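Local coordinates for protein CSE1 (Thermus thermophilus, PDB 4AN8) that is a subunit of the Cascade ribonucleoprotein complex and probably takes part in foreign DNA selection in CRISPR adaptive immunity, at residues A[18-23]-A[157-162]; A[111-116]-A[251-256]. All blocks are in the same frame, centred on the assembly; numbering follows the deposited sequence.

Contact 1: A[18-23]-A[157-162]; sequences WIPVLK and AARALL
Trp18 lays the outer rim of its indole against helix 154-167, where apolar contacts come from three residues. The methyl CD1 of Leu162 meets Trp18 CH2 in the plane of the ring at 3.7 Å, and Arg159 CG also lies at the edge, 3.8 Å from Trp18 CE3. Ala158 CB approaches CE3 obliquely. With chi1 at 66°, CG is set between the backbone N and the carbonyl carbon, which swings the six-membered ring toward the helix while Ile19 CG1 sits above the ring centre. Trp18 NE1 is hydrogen-bonded to Leu13 O, and Leu56 and Leu59 of helix 50-67 also pack on the indole.

Trp18 and Ile19 together face Val30 in a classic beta bulge, at the start of the central strand of the antiparallel sheet 26-30, 19-23, 44-45.

The polar link is a hydrogen bond from Arg159 NH1 to Trp18 O, with an N-H...O angle of 147°; its modelled length of 2.5 Å is short and therefore uncertain. The oxygen lies near the guanidinium plane, whereas Pro20 CG sits over one guanidinium face, off its centre. Glu29 and Glu52 are long, weak ionic partners of Arg159.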
# COMPACT_ATOMS: atom_id res chain seq x y z
N TRP A 18 -17.66 9.21 -9.11
CA TRP A 18 -16.42 8.65 -9.65
C TRP A 18 -15.71 7.76 -8.64
O TRP A 18 -14.81 7.02 -9.01
CB TRP A 18 -15.48 9.77 -10.14
CG TRP A 18 -14.95 10.65 -9.07
CD1 TRP A 18 -15.64 11.61 -8.39
CD2 TRP A 18 -13.61 10.68 -8.56
NE1 TRP A 18 -14.82 12.22 -7.47
CE2 TRP A 18 -13.56 11.67 -7.56
CE3 TRP A 18 -12.44 9.96 -8.86
CZ2 TRP A 18 -12.40 11.96 -6.86
CZ3 TRP A 18 -11.28 10.25 -8.17
CH2 TRP A 18 -11.27 11.23 -7.17
N ILE A 19 -16.12 7.83 -7.38
CA ILE A 19 -15.53 7.04 -6.30
C ILE A 19 -16.39 5.78 -6.07
O ILE A 19 -17.55 5.88 -5.62
CB ILE A 19 -15.44 7.86 -4.99
CG1 ILE A 19 -14.65 9.15 -5.21
CG2 ILE A 19 -14.83 7.04 -3.85
CD1 ILE A 19 -14.69 10.08 -4.01
N PRO A 20 -15.85 4.60 -6.38
CA PRO A 20 -16.64 3.38 -6.22
C PRO A 20 -16.72 2.92 -4.77
O PRO A 20 -15.69 2.53 -4.20
CB PRO A 20 -15.87 2.34 -7.06
CG PRO A 20 -14.56 3.01 -7.44
CD PRO A 20 -14.45 4.31 -6.73
N VAL A 21 -17.92 2.94 -4.18
CA VAL A 21 -18.09 2.48 -2.80
C VAL A 21 -19.16 1.39 -2.69
O VAL A 21 -20.13 1.38 -3.44
CB VAL A 21 -18.49 3.67 -1.86
CG1 VAL A 21 -17.33 4.66 -1.67
CG2 VAL A 21 -19.71 4.38 -2.41
N LEU A 22 -18.98 0.47 -1.75
CA LEU A 22 -19.97 -0.57 -1.53
C LEU A 22 -21.09 -0.03 -0.65
O LEU A 22 -20.86 0.51 0.44
CB LEU A 22 -19.30 -1.78 -0.88
CG LEU A 22 -19.93 -3.17 -0.97
CD1 LEU A 22 -20.23 -3.56 -2.40
CD2 LEU A 22 -18.98 -4.17 -0.33
N LYS A 23 -22.32 -0.13 -1.14
CA LYS A 23 -23.48 0.34 -0.39
C LYS A 23 -24.61 -0.66 -0.50
O LYS A 23 -25.06 -0.96 -1.61
CB LYS A 23 -23.94 1.69 -0.90
CG LYS A 23 -25.09 2.25 -0.10
CD LYS A 23 -25.47 3.65 -0.56
CE LYS A 23 -26.40 4.30 0.47
NZ LYS A 23 -27.16 5.44 -0.12
N ALA A 157 -10.87 8.23 -16.03
CA ALA A 157 -9.69 9.08 -16.25
C ALA A 157 -9.28 9.75 -14.95
O ALA A 157 -8.10 9.87 -14.65
CB ALA A 157 -9.94 10.12 -17.35
N ALA A 158 -10.25 10.19 -14.18
CA ALA A 158 -9.94 10.79 -12.87
C ALA A 158 -9.17 9.80 -12.00
O ALA A 158 -8.12 10.14 -11.43
CB ALA A 158 -11.21 11.24 -12.19
N ARG A 159 -9.67 8.56 -11.93
CA ARG A 159 -8.99 7.56 -11.11
C ARG A 159 -7.59 7.19 -11.61
O ARG A 159 -6.68 7.02 -10.83
CB ARG A 159 -9.86 6.31 -10.90
CG ARG A 159 -11.17 6.64 -10.16
CD ARG A 159 -11.90 5.40 -9.70
NE ARG A 159 -12.31 4.55 -10.81
CZ ARG A 159 -13.52 4.57 -11.37
NH1 ARG A 159 -14.44 5.43 -10.95
NH2 ARG A 159 -13.80 3.74 -12.37
N ALA A 160 -7.43 7.07 -12.92
CA ALA A 160 -6.14 6.75 -13.49
C ALA A 160 -5.15 7.90 -13.22
O ALA A 160 -3.99 7.68 -12.91
CB ALA A 160 -6.28 6.51 -14.97
N LEU A 161 -5.64 9.14 -13.33
CA LEU A 161 -4.81 10.30 -13.01
C LEU A 161 -4.25 10.17 -11.59
O LEU A 161 -3.06 10.30 -11.36
CB LEU A 161 -5.61 11.58 -13.14
CG LEU A 161 -4.93 12.88 -12.69
CD1 LEU A 161 -3.59 13.11 -13.42
CD2 LEU A 161 -5.88 14.09 -12.87
N LEU A 162 -5.14 9.92 -10.64
CA LEU A 162 -4.78 9.88 -9.24
C LEU A 162 -3.80 8.76 -8.99
O LEU A 162 -2.83 8.93 -8.28
CB LEU A 162 -6.01 9.61 -8.39
CG LEU A 162 -6.70 10.79 -7.73
CD1 LEU A 162 -7.71 10.20 -6.72
CD2 LEU A 162 -5.68 11.69 -7.02

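Contact 2: A[111-116]-A[251-256]; sequences FLQVAD and GVRLLD
Gln113 and Val252 bring the backbones of 111-116 and 251-256 to 4.9 Å between their CA atoms. The first segment is an irregular loop, the second belongs to strand 250-256. Val114 N donates to Val252 O, although that oxygen is crowded in the model and its position is less sure. A water accepts from Val252 N and donates to Leu112 O, so both backbone polar atoms of Val252 are engaged by the loop, one directly and one through solvent.

The side-chain carbonyl of Gln113 takes the place of a backbone acceptor for Leu254 N. Gln113 OE1 accepts from Leu254 N at 3.0 Å, with the donor tilted 20° from the amide carbonyl plane, and a second water lies 2.8 Å from Gln113 OE1. At the other end Gln113 NE2 donates to Phe111 O (2.8 Å) within the same loop and to Leu104 O, which fixes the rotation of the amide. Leu254 crosses this side chain at about a right angle, its CG 3.4 Å from Gln113 OE1. Val114 CG2 rests 3.6 Å from Gly251 CA. Arg253, bent at chi2 and chi3, carries its aliphatic part past Val114 O; its guanidinium lies between Ala115 O over one face and Leu255 CD2 over the other, and Arg253 NH2 is hydrogen-bonded to Leu117 O.

Strand 250-256 is bound through Gly251, Arg253 and Leu255 to the antiparallel strand 261-273, while Leu161 of helix 154-167 packs on Leu112, Gln113 and Val252, and Ala157 on Leu254.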
# COMPACT_ATOMS: atom_id res chain seq x y z
N PHE A 111 -7.93 19.86 -12.17
CA PHE A 111 -7.49 19.13 -10.99
C PHE A 111 -6.26 18.24 -11.26
O PHE A 111 -6.26 17.38 -12.16
CB PHE A 111 -8.67 18.30 -10.44
CG PHE A 111 -8.34 17.52 -9.22
CD1 PHE A 111 -8.36 18.11 -7.97
CD2 PHE A 111 -7.98 16.18 -9.32
CE1 PHE A 111 -8.03 17.40 -6.85
CE2 PHE A 111 -7.66 15.47 -8.21
CZ PHE A 111 -7.69 16.07 -6.97
N LEU A 112 -5.20 18.47 -10.49
CA LEU A 112 -3.96 17.69 -10.60
C LEU A 112 -3.33 17.68 -11.99
O LEU A 112 -2.61 16.75 -12.35
CB LEU A 112 -4.18 16.24 -10.12
CG LEU A 112 -3.57 15.84 -8.77
CD1 LEU A 112 -2.10 16.29 -8.61
CD2 LEU A 112 -4.38 16.39 -7.63
N GLN A 113 -3.56 18.73 -12.76
CA GLN A 113 -3.11 18.76 -14.15
C GLN A 113 -2.44 20.09 -14.50
O GLN A 113 -2.33 20.97 -13.65
CB GLN A 113 -4.30 18.48 -15.08
CG GLN A 113 -4.92 17.11 -14.86
CD GLN A 113 -6.28 17.01 -15.50
OE1 GLN A 113 -6.39 16.95 -16.71
NE2 GLN A 113 -7.32 17.00 -14.68
N VAL A 114 -1.96 20.23 -15.73
CA VAL A 114 -1.24 21.42 -16.16
C VAL A 114 -2.04 22.01 -17.31
O VAL A 114 -2.12 21.40 -18.38
CB VAL A 114 0.18 21.08 -16.66
CG1 VAL A 114 0.95 22.37 -17.06
CG2 VAL A 114 0.96 20.27 -15.62
N ALA A 115 -2.63 23.18 -17.09
CA ALA A 115 -3.61 23.73 -18.01
C ALA A 115 -3.02 24.01 -19.38
O ALA A 115 -3.73 23.91 -20.37
CB ALA A 115 -4.22 25.01 -17.43
N ASP A 116 -1.74 24.35 -19.44
CA ASP A 116 -1.14 24.74 -20.71
C ASP A 116 -0.16 23.74 -21.32
O ASP A 116 0.67 24.11 -22.15
CB ASP A 116 -0.49 26.13 -20.62
CG ASP A 116 0.54 26.22 -19.52
OD1 ASP A 116 0.95 25.17 -18.99
OD2 ASP A 116 0.95 27.35 -19.19
N GLY A 251 3.40 16.03 -15.16
CA GLY A 251 2.51 16.98 -15.80
C GLY A 251 1.53 16.20 -16.64
O GLY A 251 1.93 15.38 -17.47
N VAL A 252 0.24 16.42 -16.42
CA VAL A 252 -0.76 15.72 -17.21
C VAL A 252 -1.83 16.71 -17.57
O VAL A 252 -2.19 17.58 -16.77
CB VAL A 252 -1.43 14.57 -16.41
CG1 VAL A 252 -2.58 13.97 -17.21
CG2 VAL A 252 -0.41 13.51 -16.01
N ARG A 253 -2.35 16.59 -18.79
CA ARG A 253 -3.58 17.29 -19.14
C ARG A 253 -4.49 16.40 -19.97
O ARG A 253 -4.28 16.23 -21.18
CB ARG A 253 -3.31 18.57 -19.92
CG ARG A 253 -4.34 19.62 -19.60
CD ARG A 253 -5.07 20.13 -20.82
NE ARG A 253 -4.17 20.75 -21.78
CZ ARG A 253 -4.57 21.24 -22.95
NH1 ARG A 253 -5.85 21.19 -23.29
NH2 ARG A 253 -3.69 21.79 -23.78
N LEU A 254 -5.50 15.84 -19.31
CA LEU A 254 -6.47 14.99 -19.99
C LEU A 254 -7.18 15.81 -21.06
O LEU A 254 -7.56 16.95 -20.83
CB LEU A 254 -7.50 14.46 -19.01
CG LEU A 254 -6.89 13.76 -17.81
CD1 LEU A 254 -8.00 13.43 -16.82
CD2 LEU A 254 -6.09 12.50 -18.22
N LEU A 255 -7.34 15.22 -22.24
CA LEU A 255 -8.04 15.87 -23.33
C LEU A 255 -9.50 15.34 -23.44
O LEU A 255 -9.73 14.13 -23.55
CB LEU A 255 -7.27 15.65 -24.65
CG LEU A 255 -5.78 16.03 -24.63
CD1 LEU A 255 -5.12 15.91 -26.04
CD2 LEU A 255 -5.58 17.43 -24.06
N ASP A 256 -10.46 16.25 -23.43
CA ASP A 256 -11.87 15.88 -23.44
C ASP A 256 -12.34 15.59 -24.88
O ASP A 256 -12.34 16.47 -25.74
CB ASP A 256 -12.68 17.03 -22.82
CG ASP A 256 -14.18 16.75 -22.76
OD1 ASP A 256 -14.62 15.62 -23.10
OD2 ASP A 256 -14.92 17.69 -22.35
O HOH W 1 -0.26 17.50 -13.78
O HOH W 2 -7.76 18.71 -18.45

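In the fold
Helix 154-167 is common ground for the two contacts, whose centres are about 17 Å apart. In contact 1 it presents Ala158, Arg159 and Leu162 to Trp18 at the entry of strand 19-23, and Arg159 also to Pro20, whereas Ala157 and Leu161 turn to contact 2; Leu161 CD2 comes 3.4 Å from Phe111 O. Every touching residue of contact 1 is buried, and its centre is nearer that of the chain, about 17 Å against 26 Å. Contact 2 is also mainly buried but includes partly exposed Ala115 and Arg253. Aromatic-aliphatic packing with one arginine hydrogen bond prevails at 18-23/157-162; at 111-116/251-256 a loop is bound to strand 250-256 by one backbone bond, the Gln113 amide and waters.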